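Local coordinates for putative cell surface protein, similar to internalin proteins (Listeria monocytogenes EGD-e, PDB 5KZS), which is of unknown function but, as a leucine-rich-repeat cell-surface protein resembling internalins, probably engages host proteins, at residues S5-P9 and E67-F71; T159-V163 and Q181-L185; T278-S284 and Y314-F320. All coordinates share one frame; numbering follows the deposited sequence.

Contact 1: residues S5-P9 and E67-F71; sequences SDLYP and ERAMF
Arg68 meets Tyr8 twice, once through its backbone and once through its guanidinium group. The carbonyl atom Arg68 O accepts a hydrogen bond from Tyr8 N at 3.0 Å, close to straight with 161° at the hydrogen, although the donor stands somewhat tilted from the carbonyl plane. The two side chains then run alongside each other in the same direction. Arg68 NH2 comes to 3.1 Å from Tyr8 CD1, and the guanidinium and ring planes are turned 51° apart, an oblique approach. A bend at chi3 (64°) folds the arginine chain so that its end comes back beside the ring.

Next to this pair, Arg68 CA points its hydrogen at Asp6 O, 3.5 Å away. Leu7 aims its CB away from the other segment, yet its CD2 branch swings back to the backbone, 3.5 Å from Met70 N, and lies 4.3 Å from CB of that selenomethionine. At the outer end Asp6 OD2 stands only 2.9 Å from Glu67 OE1, with the two carboxylates nearly coplanar: a close contact of like charges.

Behind this layer, the Arg68 guanidinium is held by Val17 O and Asp16 O, through NE and NH2 respectively, and Tyr8 packs on the same short helix 14-17. On the inner side Ala69 rests on Phe18 and Leu45. The arginine thus ties the N-terminal residues and helix 14-17 to the chain entering strand 76-79 of the repeat sheet, where the helical N-terminal cap characteristic of internalins meets the first coils.

The charges are unevenly spread: the guanidinium has carbonyl partners, whereas the facing carboxylates of Asp6 and Glu67 would be expected to repel, or to raise the pKa of one of them.

Contact 2: residues T159-V163 and Q181-L185; sequences TSDDV and QLTNL
Leu182 lays its CD2 methyl over one face of the peptide group that joins Thr159 to Ser160, 3.8 Å from Thr159 C. Two other flat groups, the carboxylates of Asp161 and Asp162, are each met from above their planes by Thr159: its OG1 donates to Asp161 OD1, and its N to Asp162 OD2 at 3.1 Å, almost perfectly straight at 176°. These bonds tie down the start of the short 3-10 turn 160-162, whose own backbone bonds run from Asp162 N to Thr159 O and from Val163 N to Ser160 O.

Ser160 carries the polar side of the contact. With OG anti to its carbonyl carbon (chi1 -53°), the hydroxyl points into the bend formed by Thr183 and Asn184. It lies 3.0 Å from Asn184 O and 3.2 Å from Thr183 OG1. Between Ser160 OG and Thr183 OG1 either may be the donor; if Thr183 donates, Ser160 OG can accept from it and still give its own proton to Asn184 O.

The same Leu182 methyl also reaches inward to Val163 CG2, at 3.9 Å, the two side chains crossing at about a right angle. Both residues are buried and both touch Ile158, so the hydroxyl bonds lie beside an apolar patch that belongs to the interior of the solenoid.

Such stacking of successive coils is the hallmark of a leucine-rich repeat. Leu182 N is bonded by Asn202 OD1 from the next coil, as in the asparagine ladder of these proteins, while Gln181 pairs through its backbone with Ile158. Segment 159-163 lies on the return path from strand 150-152 to strand 174-176; the loop segment 181-185 comes one coil later, on the way to strand 196-198. These are three consecutive strands of the parallel sheet.

Contact 3: residues T278-S284 and Y314-F320; sequences TVLGSYS and YNFNVQF
Asn317 N donates a hydrogen bond to Ser282 O at 2.9 Å, and Ser282 N returns one to Asn317 O at 3.0 Å. This hydrogen-bonded antiparallel pair is the regular centre of the contact. Toward one end Ser284 N bonds Asn315 O at 3.0 Å; toward the other, Leu280 N bonds Gln319 O, while the return bond from Gln319 N to Leu280 O is bent to 137° at the hydrogen.

The strands 279-283 and 312-320 are neighbours in a mixed sheet, flanked by 289-296 and 331-339. A β-rich module after the repeats is consistent with the immunoglobulin-like domain that follows them in internalins.

On the face with Tyr283, the aromatics cluster. Tyr283 CB sits over the centre of the Phe316 ring, 3.7 Å from its centroid, a CH-pi contact. The position of Tyr283 CG between backbone N and carbonyl carbon (chi1 73°) turns its own ring toward Tyr314, whose edge, led by CD1, addresses the Tyr283 face: T-shaped, centroids 5.0 Å apart and planes at 71°. The hydroxyl of Tyr314 is held by Ser310 O. Farther along this face, Val279 CG1 touches Val318 CG1 at 3.6 Å, and Phe320 turns its ring to Tyr265 of helix 263-270.

From the N terminus the chain begins in contact 1, and its return at 67-71 closes a loop of 57 residues holding the helices of the N-terminal part, just before the second strand of the parallel sheet. Contact 2 then spans a short loop of 17 residues, joining adjacent coils midway along the repeats. Contact 3 closes a 29-residue loop containing strands 289-296 and 301-304 in the C-terminal sheet. The three follow in series; none nests in or crosses another. Contacts 1 and 3 have centres about 66 Å apart on opposite sides of the chain's centre, while contact 2 lies about 40 Å from contact 1 and about 31 Å from contact 3, centre to centre.

Contact 1: residues S5-P9 and E67-F71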
ATOM      1  N   SER A   5      19.571 -22.249  26.919  1.00116.68           N
ATOM      2  CA  SER A   5      18.356 -21.684  26.250  1.00119.53           C
ATOM      3  C   SER A   5      18.549 -21.543  24.727  1.00114.72           C
ATOM      4  O   SER A   5      18.061 -20.573  24.128  1.00113.59           O
ATOM      5  CB  SER A   5      17.971 -20.323  26.876  1.00121.55           C
ATOM      6  OG  SER A   5      18.976 -19.337  26.661  1.00119.76           O
ATOM      7  N   ASP A   6      19.226 -22.538  24.130  1.00107.26           N
ATOM      8  CA  ASP A   6      19.721 -22.537  22.730  1.00101.73           C
ATOM      9  C   ASP A   6      21.007 -21.745  22.508  1.00 95.25           C
ATOM     10  O   ASP A   6      21.621 -21.898  21.458  1.00 91.94           O
ATOM     11  CB  ASP A   6      18.694 -22.040  21.700  1.00104.81           C
ATOM     12  CG  ASP A   6      17.318 -22.663  21.865  1.00110.51           C
ATOM     13  OD1 ASP A   6      17.202 -23.738  22.499  1.00113.58           O
ATOM     14  OD2 ASP A   6      16.349 -22.077  21.327  1.00112.74           O
ATOM     15  N   LEU A   7      21.416 -20.909  23.465  1.00 90.92           N
ATOM     16  CA  LEU A   7      22.539 -19.991  23.253  1.00 88.02           C
ATOM     17  C   LEU A   7      23.863 -20.737  23.190  1.00 84.47           C
ATOM     18  O   LEU A   7      24.241 -21.401  24.152  1.00 84.71           O
ATOM     19  CB  LEU A   7      22.614 -18.920  24.359  1.00 89.50           C
ATOM     20  CG  LEU A   7      21.588 -17.775  24.340  1.00 89.03           C
ATOM     21  CD1 LEU A   7      21.875 -16.793  25.470  1.00 89.29           C
ATOM     22  CD2 LEU A   7      21.582 -17.060  22.999  1.00 87.41           C
ATOM     23  N   TYR A   8      24.557 -20.613  22.056  1.00 80.17           N
ATOM     24  CA  TYR A   8      25.867 -21.229  21.864  1.00 77.66           C
ATOM     25  C   TYR A   8      26.855 -20.525  22.773  1.00 76.93           C
ATOM     26  O   TYR A   8      26.755 -19.311  22.957  1.00 74.57           O
ATOM     27  CB  TYR A   8      26.319 -21.100  20.416  1.00 76.69           C
ATOM     28  CG  TYR A   8      27.265 -22.174  19.984  1.00 76.21           C
ATOM     29  CD1 TYR A   8      26.787 -23.363  19.485  1.00 76.55           C
ATOM     30  CD2 TYR A   8      28.644 -22.000  20.058  1.00 77.30           C
ATOM     31  CE1 TYR A   8      27.641 -24.366  19.074  1.00 77.58           C
ATOM     32  CE2 TYR A   8      29.513 -23.005  19.653  1.00 76.92           C
ATOM     33  CZ  TYR A   8      28.997 -24.189  19.156  1.00 77.32           C
ATOM     34  OH  TYR A   8      29.810 -25.213  18.742  1.00 77.83           O
ATOM     35  N   PRO A   9      27.800 -21.274  23.364  1.00 78.30           N
ATOM     36  CA  PRO A   9      28.683 -20.612  24.305  1.00 78.40           C
ATOM     37  C   PRO A   9      29.868 -19.984  23.586  1.00 78.32           C
ATOM     38  O   PRO A   9      30.373 -20.535  22.593  1.00 78.06           O
ATOM     39  CB  PRO A   9      29.132 -21.753  25.200  1.00 80.46           C
ATOM     40  CG  PRO A   9      29.199 -22.929  24.283  1.00 80.44           C
ATOM     41  CD  PRO A   9      28.116 -22.714  23.257  1.00 80.07           C
ATOM     42  N   GLU A  67      18.557 -17.615  16.873  1.00 78.21           N
ATOM     43  CA  GLU A  67      18.332 -17.700  18.311  1.00 82.19           C
ATOM     44  C   GLU A  67      19.432 -18.452  19.073  1.00 81.47           C
ATOM     45  O   GLU A  67      19.292 -18.682  20.280  1.00 81.31           O
ATOM     46  CB  GLU A  67      16.930 -18.213  18.643  1.00 88.47           C
ATOM     47  CG  GLU A  67      16.636 -19.675  18.377  1.00 92.60           C
ATOM     48  CD  GLU A  67      15.145 -19.930  18.436  1.00 97.09           C
ATOM     49  OE1 GLU A  67      14.710 -20.566  19.416  1.00101.25           O
ATOM     50  OE2 GLU A  67      14.411 -19.464  17.530  1.00 97.07           O
ATOM     51  N   ARG A  68      20.518 -18.815  18.380  1.00 80.24           N
ATOM     52  CA  ARG A  68      21.739 -19.330  19.012  1.00 79.07           C
ATOM     53  C   ARG A  68      22.673 -18.217  19.519  1.00 79.11           C
ATOM     54  O   ARG A  68      23.694 -18.531  20.136  1.00 79.97           O
ATOM     55  CB  ARG A  68      22.499 -20.269  18.054  1.00 77.67           C
ATOM     56  CG  ARG A  68      21.723 -21.528  17.683  1.00 77.95           C
ATOM     57  CD  ARG A  68      22.135 -22.125  16.345  1.00 77.82           C
ATOM     58  NE  ARG A  68      23.516 -22.595  16.356  1.00 79.77           N
ATOM     59  CZ  ARG A  68      23.946 -23.742  16.896  1.00 81.49           C
ATOM     60  NH1 ARG A  68      23.103 -24.586  17.496  1.00 83.59           N
ATOM     61  NH2 ARG A  68      25.243 -24.055  16.840  1.00 79.77           N
ATOM     62  N   ALA A  69      22.348 -16.937  19.278  1.00 77.37           N
ATOM     63  CA  ALA A  69      23.143 -15.831  19.836  1.00 77.24           C
ATOM     64  C   ALA A  69      22.250 -14.746  20.385  1.00 76.36           C
ATOM     65  O   ALA A  69      21.196 -14.525  19.835  1.00 76.93           O
ATOM     66  CB  ALA A  69      24.069 -15.260  18.773  1.00 77.56           C
HETATM   67  N   MSE A  70      22.683 -14.073  21.454  1.00 77.97           N
HETATM   68  CA  MSE A  70      21.915 -12.985  22.072  1.00 81.49           C
HETATM   69  C   MSE A  70      22.283 -11.691  21.409  1.00 81.49           C
HETATM   70  O   MSE A  70      23.453 -11.288  21.434  1.00 84.88           O
HETATM   71  CB  MSE A  70      22.196 -12.883  23.574  1.00 87.80           C
HETATM   72  CG  MSE A  70      21.302 -11.898  24.336  1.00 95.54           C
HETATM   73 SE   MSE A  70      19.354 -12.239  24.101  1.00110.56          SE
HETATM   74  CE  MSE A  70      18.663 -11.590  25.837  1.00109.55           C
ATOM     75  N   PHE A  71      21.295 -11.038  20.791  1.00 79.08           N
ATOM     76  CA  PHE A  71      21.472  -9.727  20.162  1.00 76.26           C
ATOM     77  C   PHE A  71      20.842  -8.657  21.045  1.00 76.57           C
ATOM     78  O   PHE A  71      19.720  -8.239  20.798  1.00 78.65           O
ATOM     79  CB  PHE A  71      20.844  -9.717  18.769  1.00 73.52           C
ATOM     80  CG  PHE A  71      21.482 -10.677  17.812  1.00 72.73           C
ATOM     81  CD1 PHE A  71      22.686 -10.352  17.179  1.00 71.36           C
ATOM     82  CD2 PHE A  71      20.894 -11.907  17.538  1.00 71.97           C
ATOM     83  CE1 PHE A  71      23.284 -11.238  16.286  1.00 70.50           C
ATOM     84  CE2 PHE A  71      21.491 -12.794  16.647  1.00 72.18           C
ATOM     85  CZ  PHE A  71      22.693 -12.462  16.022  1.00 70.37           C
TER

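Contact 2: residues T159-V163 and Q181-L185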
ATOM      1  N   THR A 159      -5.841  -8.464  -0.883  1.00 86.68           N
ATOM      2  CA  THR A 159      -7.294  -8.316  -1.111  1.00 86.79           C
ATOM      3  C   THR A 159      -8.004  -7.953   0.200  1.00 87.15           C
ATOM      4  O   THR A 159      -7.400  -8.040   1.277  1.00 87.24           O
ATOM      5  CB  THR A 159      -7.910  -9.575  -1.775  1.00 87.60           C
ATOM      6  OG1 THR A 159      -7.431 -10.763  -1.146  1.00 86.58           O
ATOM      7  CG2 THR A 159      -7.539  -9.624  -3.257  1.00 88.29           C
ATOM      8  N   SER A 160      -9.269  -7.535   0.096  1.00 88.21           N
ATOM      9  CA  SER A 160     -10.042  -6.979   1.229  1.00 88.85           C
ATOM     10  C   SER A 160     -10.181  -7.953   2.390  1.00 90.89           C
ATOM     11  O   SER A 160     -10.138  -7.540   3.552  1.00 91.93           O
ATOM     12  CB  SER A 160     -11.434  -6.538   0.769  1.00 89.83           C
ATOM     13  OG  SER A 160     -11.346  -5.659  -0.348  1.00 89.72           O
ATOM     14  N   ASP A 161     -10.351  -9.236   2.058  1.00 92.05           N
ATOM     15  CA  ASP A 161     -10.326 -10.351   3.033  1.00 93.13           C
ATOM     16  C   ASP A 161      -9.002 -10.516   3.816  1.00 90.24           C
ATOM     17  O   ASP A 161      -9.011 -11.108   4.891  1.00 90.42           O
ATOM     18  CB  ASP A 161     -10.719 -11.691   2.361  1.00 95.70           C
ATOM     19  CG  ASP A 161      -9.926 -11.972   1.085  1.00 97.88           C
ATOM     20  OD1 ASP A 161     -10.107 -11.211   0.091  1.00100.30           O
ATOM     21  OD2 ASP A 161      -9.125 -12.934   1.072  1.00 96.75           O
ATOM     22  N   ASP A 162      -7.884 -10.004   3.287  1.00 88.09           N
ATOM     23  CA  ASP A 162      -6.590  -9.996   4.001  1.00 85.37           C
ATOM     24  C   ASP A 162      -6.456  -8.921   5.083  1.00 83.47           C
ATOM     25  O   ASP A 162      -5.563  -9.007   5.919  1.00 81.53           O
ATOM     26  CB  ASP A 162      -5.413  -9.838   3.023  1.00 84.59           C
ATOM     27  CG  ASP A 162      -5.323 -10.970   1.986  1.00 85.90           C
ATOM     28  OD1 ASP A 162      -5.828 -12.083   2.240  1.00 87.42           O
ATOM     29  OD2 ASP A 162      -4.730 -10.745   0.904  1.00 84.62           O
ATOM     30  N   VAL A 163      -7.323  -7.915   5.076  1.00 84.53           N
ATOM     31  CA  VAL A 163      -7.199  -6.786   5.993  1.00 85.30           C
ATOM     32  C   VAL A 163      -8.204  -6.851   7.139  1.00 87.24           C
ATOM     33  O   VAL A 163      -9.393  -6.710   6.906  1.00 88.60           O
ATOM     34  CB  VAL A 163      -7.418  -5.472   5.240  1.00 86.15           C
ATOM     35  CG1 VAL A 163      -7.121  -4.275   6.146  1.00 86.64           C
ATOM     36  CG2 VAL A 163      -6.550  -5.446   3.984  1.00 85.89           C
ATOM     37  N   GLN A 181      -4.944  -4.922  -4.720  1.00 83.78           N
ATOM     38  CA  GLN A 181      -6.263  -4.949  -5.398  1.00 85.73           C
ATOM     39  C   GLN A 181      -7.420  -4.944  -4.403  1.00 84.90           C
ATOM     40  O   GLN A 181      -8.337  -5.759  -4.466  1.00 87.07           O
ATOM     41  CB  GLN A 181      -6.378  -6.051  -6.476  1.00 88.04           C
ATOM     42  CG  GLN A 181      -5.597  -7.326  -6.230  1.00 90.76           C
ATOM     43  CD  GLN A 181      -4.154  -7.253  -6.704  1.00 92.24           C
ATOM     44  OE1 GLN A 181      -3.531  -6.185  -6.715  1.00 91.03           O
ATOM     45  NE2 GLN A 181      -3.608  -8.403  -7.089  1.00 94.96           N
ATOM     46  N   LEU A 182      -7.374  -3.958  -3.512  1.00 83.83           N
ATOM     47  CA  LEU A 182      -8.446  -3.698  -2.555  1.00 85.10           C
ATOM     48  C   LEU A 182      -9.697  -3.164  -3.252  1.00 85.89           C
ATOM     49  O   LEU A 182      -9.615  -2.165  -3.973  1.00 82.84           O
ATOM     50  CB  LEU A 182      -7.987  -2.666  -1.519  1.00 84.56           C
ATOM     51  CG  LEU A 182      -6.845  -3.097  -0.591  1.00 84.45           C
ATOM     52  CD1 LEU A 182      -6.270  -1.895   0.148  1.00 83.21           C
ATOM     53  CD2 LEU A 182      -7.320  -4.172   0.387  1.00 85.95           C
ATOM     54  N   THR A 183     -10.837  -3.840  -3.031  1.00 87.22           N
ATOM     55  CA  THR A 183     -12.175  -3.391  -3.504  1.00 86.00           C
ATOM     56  C   THR A 183     -13.015  -2.698  -2.416  1.00 85.71           C
ATOM     57  O   THR A 183     -13.952  -1.967  -2.723  1.00 84.70           O
ATOM     58  CB  THR A 183     -12.999  -4.574  -4.057  1.00 85.98           C
ATOM     59  OG1 THR A 183     -13.017  -5.638  -3.099  1.00 88.30           O
ATOM     60  CG2 THR A 183     -12.410  -5.098  -5.353  1.00 85.41           C
ATOM     61  N   ASN A 184     -12.674  -2.938  -1.157  1.00 88.79           N
ATOM     62  CA  ASN A 184     -13.426  -2.442  -0.011  1.00 93.71           C
ATOM     63  C   ASN A 184     -12.492  -2.374   1.187  1.00 93.07           C
ATOM     64  O   ASN A 184     -11.474  -3.071   1.216  1.00 92.64           O
ATOM     65  CB  ASN A 184     -14.560  -3.419   0.340  1.00100.16           C
ATOM     66  CG  ASN A 184     -15.731  -3.353  -0.634  1.00104.55           C
ATOM     67  OD1 ASN A 184     -16.573  -2.452  -0.548  1.00107.35           O
ATOM     68  ND2 ASN A 184     -15.797  -4.313  -1.561  1.00106.19           N
ATOM     69  N   LEU A 185     -12.846  -1.567   2.183  1.00 93.55           N
ATOM     70  CA  LEU A 185     -12.030  -1.456   3.389  1.00 94.42           C
ATOM     71  C   LEU A 185     -12.865  -1.497   4.673  1.00 94.94           C
ATOM     72  O   LEU A 185     -13.934  -0.914   4.727  1.00 91.03           O
ATOM     73  CB  LEU A 185     -11.214  -0.170   3.355  1.00 95.87           C
ATOM     74  CG  LEU A 185      -9.719  -0.339   3.634  1.00 97.76           C
ATOM     75  CD1 LEU A 185      -9.012  -0.908   2.412  1.00 98.55           C
ATOM     76  CD2 LEU A 185      -9.079   0.982   4.019  1.00 97.52           C
TER

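Contact 3: residues T278-S284 and Y314-F320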
ATOM      1  N   THR A 278     -11.401  22.793 -15.807  1.00 82.21           N
ATOM      2  CA  THR A 278     -12.170  22.582 -17.042  1.00 80.49           C
ATOM      3  C   THR A 278     -12.505  21.098 -17.212  1.00 78.18           C
ATOM      4  O   THR A 278     -11.698  20.235 -16.882  1.00 79.06           O
ATOM      5  CB  THR A 278     -11.565  23.184 -18.361  1.00 79.68           C
ATOM      6  OG1 THR A 278     -11.179  22.139 -19.263  1.00 77.36           O
ATOM      7  CG2 THR A 278     -10.400  24.168 -18.134  1.00 81.12           C
ATOM      8  N   VAL A 279     -13.726  20.843 -17.682  1.00 76.82           N
ATOM      9  CA  VAL A 279     -14.216  19.520 -18.007  1.00 75.76           C
ATOM     10  C   VAL A 279     -14.489  19.424 -19.508  1.00 76.13           C
ATOM     11  O   VAL A 279     -15.194  20.259 -20.070  1.00 78.44           O
ATOM     12  CB  VAL A 279     -15.524  19.211 -17.252  1.00 75.39           C
ATOM     13  CG1 VAL A 279     -15.931  17.759 -17.480  1.00 73.82           C
ATOM     14  CG2 VAL A 279     -15.373  19.515 -15.761  1.00 75.50           C
ATOM     15  N   LEU A 280     -13.962  18.377 -20.129  1.00 76.58           N
ATOM     16  CA  LEU A 280     -14.077  18.142 -21.563  1.00 78.17           C
ATOM     17  C   LEU A 280     -14.887  16.870 -21.851  1.00 77.93           C
ATOM     18  O   LEU A 280     -14.384  15.746 -21.763  1.00 80.41           O
ATOM     19  CB  LEU A 280     -12.682  18.001 -22.165  1.00 80.01           C
ATOM     20  CG  LEU A 280     -11.798  19.253 -22.176  1.00 83.01           C
ATOM     21  CD1 LEU A 280     -10.343  18.865 -22.387  1.00 85.06           C
ATOM     22  CD2 LEU A 280     -12.243  20.230 -23.250  1.00 83.68           C
ATOM     23  N   GLY A 281     -16.146  17.054 -22.208  1.00 77.05           N
ATOM     24  CA  GLY A 281     -16.976  15.955 -22.681  1.00 76.72           C
ATOM     25  C   GLY A 281     -16.740  15.669 -24.151  1.00 77.69           C
ATOM     26  O   GLY A 281     -16.658  16.604 -24.969  1.00 80.19           O
ATOM     27  N   SER A 282     -16.665  14.385 -24.499  1.00 76.50           N
ATOM     28  CA  SER A 282     -16.315  13.981 -25.856  1.00 79.29           C
ATOM     29  C   SER A 282     -16.686  12.549 -26.117  1.00 80.67           C
ATOM     30  O   SER A 282     -16.601  11.727 -25.223  1.00 83.89           O
ATOM     31  CB  SER A 282     -14.804  14.131 -26.063  1.00 80.60           C
ATOM     32  OG  SER A 282     -14.086  13.510 -25.000  1.00 79.05           O
ATOM     33  N   TYR A 283     -17.062  12.244 -27.350  1.00 84.58           N
ATOM     34  CA  TYR A 283     -17.307  10.866 -27.753  1.00 89.18           C
ATOM     35  C   TYR A 283     -16.251  10.408 -28.753  1.00 92.27           C
ATOM     36  O   TYR A 283     -15.609  11.226 -29.402  1.00 90.70           O
ATOM     37  CB  TYR A 283     -18.728  10.701 -28.306  1.00 92.24           C
ATOM     38  CG  TYR A 283     -18.981  11.300 -29.674  1.00 95.52           C
ATOM     39  CD1 TYR A 283     -18.715  10.564 -30.837  1.00 98.67           C
ATOM     40  CD2 TYR A 283     -19.514  12.585 -29.811  1.00 95.47           C
ATOM     41  CE1 TYR A 283     -18.955  11.094 -32.099  1.00100.48           C
ATOM     42  CE2 TYR A 283     -19.758  13.125 -31.068  1.00 98.41           C
ATOM     43  CZ  TYR A 283     -19.476  12.377 -32.210  1.00101.52           C
ATOM     44  OH  TYR A 283     -19.708  12.906 -33.463  1.00105.81           O
ATOM     45  N   SER A 284     -16.104   9.092 -28.878  1.00 96.96           N
ATOM     46  CA  SER A 284     -15.036   8.482 -29.683  1.00100.93           C
ATOM     47  C   SER A 284     -15.369   8.386 -31.183  1.00106.41           C
ATOM     48  O   SER A 284     -16.518   8.176 -31.572  1.00107.54           O
ATOM     49  CB  SER A 284     -14.672   7.097 -29.122  1.00100.99           C
ATOM     50  OG  SER A 284     -14.513   6.130 -30.148  1.00103.00           O
ATOM     51  N   TYR A 314     -22.902   5.676 -28.916  1.00 97.28           N
ATOM     52  CA  TYR A 314     -21.770   6.574 -28.727  1.00 95.53           C
ATOM     53  C   TYR A 314     -20.972   6.250 -27.465  1.00 93.80           C
ATOM     54  O   TYR A 314     -21.520   6.278 -26.361  1.00 92.25           O
ATOM     55  CB  TYR A 314     -22.290   8.006 -28.628  1.00 95.29           C
ATOM     56  CG  TYR A 314     -22.866   8.547 -29.915  1.00 98.16           C
ATOM     57  CD1 TYR A 314     -22.031   9.009 -30.937  1.00100.02           C
ATOM     58  CD2 TYR A 314     -24.247   8.617 -30.114  1.00 99.59           C
ATOM     59  CE1 TYR A 314     -22.556   9.518 -32.122  1.00101.22           C
ATOM     60  CE2 TYR A 314     -24.780   9.129 -31.294  1.00100.78           C
ATOM     61  CZ  TYR A 314     -23.934   9.578 -32.292  1.00100.60           C
ATOM     62  OH  TYR A 314     -24.458  10.084 -33.454  1.00100.37           O
ATOM     63  N   ASN A 315     -19.679   5.968 -27.626  1.00 93.08           N
ATOM     64  CA  ASN A 315     -18.788   5.767 -26.479  1.00 91.39           C
ATOM     65  C   ASN A 315     -18.343   7.122 -25.957  1.00 88.47           C
ATOM     66  O   ASN A 315     -17.447   7.748 -26.523  1.00 89.08           O
ATOM     67  CB  ASN A 315     -17.572   4.928 -26.869  1.00 93.14           C
ATOM     68  CG  ASN A 315     -17.948   3.523 -27.282  1.00 96.71           C
ATOM     69  OD1 ASN A 315     -18.750   2.867 -26.621  1.00 98.91           O
ATOM     70  ND2 ASN A 315     -17.369   3.051 -28.378  1.00 99.72           N
ATOM     71  N   PHE A 316     -18.977   7.578 -24.880  1.00 86.50           N
ATOM     72  CA  PHE A 316     -18.681   8.896 -24.312  1.00 84.64           C
ATOM     73  C   PHE A 316     -17.631   8.828 -23.224  1.00 83.91           C
ATOM     74  O   PHE A 316     -17.371   7.758 -22.661  1.00 84.93           O
ATOM     75  CB  PHE A 316     -19.951   9.566 -23.767  1.00 84.03           C
ATOM     76  CG  PHE A 316     -20.609  10.489 -24.755  1.00 85.28           C
ATOM     77  CD1 PHE A 316     -21.466   9.991 -25.737  1.00 86.56           C
ATOM     78  CD2 PHE A 316     -20.348  11.859 -24.727  1.00 84.19           C
ATOM     79  CE1 PHE A 316     -22.056  10.839 -26.660  1.00 87.50           C
ATOM     80  CE2 PHE A 316     -20.936  12.709 -25.643  1.00 84.50           C
ATOM     81  CZ  PHE A 316     -21.790  12.200 -26.611  1.00 86.83           C
ATOM     82  N   ASN A 317     -17.005   9.977 -22.974  1.00 82.08           N
ATOM     83  CA  ASN A 317     -16.279  10.209 -21.736  1.00 81.37           C
ATOM     84  C   ASN A 317     -16.248  11.666 -21.328  1.00 80.39           C
ATOM     85  O   ASN A 317     -16.402  12.565 -22.136  1.00 80.71           O
ATOM     86  CB  ASN A 317     -14.838   9.674 -21.788  1.00 81.92           C
ATOM     87  CG  ASN A 317     -13.927  10.491 -22.693  1.00 81.62           C
ATOM     88  OD1 ASN A 317     -13.190  11.374 -22.235  1.00 78.36           O
ATOM     89  ND2 ASN A 317     -13.972  10.193 -23.986  1.00 82.87           N
ATOM     90  N   VAL A 318     -16.017  11.863 -20.045  1.00 82.12           N
ATOM     91  CA  VAL A 318     -15.730  13.157 -19.469  1.00 83.03           C
ATOM     92  C   VAL A 318     -14.262  13.051 -19.033  1.00 82.24           C
ATOM     93  O   VAL A 318     -13.813  11.977 -18.666  1.00 83.11           O
ATOM     94  CB  VAL A 318     -16.724  13.431 -18.306  1.00 85.11           C
ATOM     95  CG1 VAL A 318     -16.086  14.149 -17.119  1.00 86.99           C
ATOM     96  CG2 VAL A 318     -17.931  14.198 -18.822  1.00 83.85           C
ATOM     97  N   GLN A 319     -13.524  14.155 -19.129  1.00 80.94           N
ATOM     98  CA  GLN A 319     -12.142  14.253 -18.658  1.00 77.75           C
ATOM     99  C   GLN A 319     -11.962  15.546 -17.885  1.00 76.68           C
ATOM    100  O   GLN A 319     -12.447  16.588 -18.303  1.00 74.84           O
ATOM    101  CB  GLN A 319     -11.176  14.265 -19.829  1.00 78.88           C
ATOM    102  CG  GLN A 319     -10.783  12.898 -20.327  1.00 80.18           C
ATOM    103  CD  GLN A 319      -9.906  12.966 -21.568  1.00 82.17           C
ATOM    104  OE1 GLN A 319      -8.943  13.740 -21.623  1.00 83.01           O
ATOM    105  NE2 GLN A 319     -10.237  12.161 -22.575  1.00 82.87           N
ATOM    106  N   PHE A 320     -11.256  15.488 -16.768  1.00 77.05           N
ATOM    107  CA  PHE A 320     -10.931  16.695 -16.026  1.00 79.64           C
ATOM    108  C   PHE A 320      -9.649  16.520 -15.217  1.00 82.78           C
ATOM    109  O   PHE A 320      -9.015  15.458 -15.248  1.00 85.27           O
ATOM    110  CB  PHE A 320     -12.114  17.156 -15.161  1.00 78.89           C
ATOM    111  CG  PHE A 320     -12.456  16.226 -14.028  1.00 79.87           C
ATOM    112  CD1 PHE A 320     -11.866  16.384 -12.775  1.00 78.97           C
ATOM    113  CD2 PHE A 320     -13.408  15.214 -14.200  1.00 80.18           C
ATOM    114  CE1 PHE A 320     -12.193  15.541 -11.724  1.00 79.66           C
ATOM    115  CE2 PHE A 320     -13.741  14.372 -13.151  1.00 80.63           C
ATOM    116  CZ  PHE A 320     -13.130  14.535 -11.910  1.00 80.54           C
TER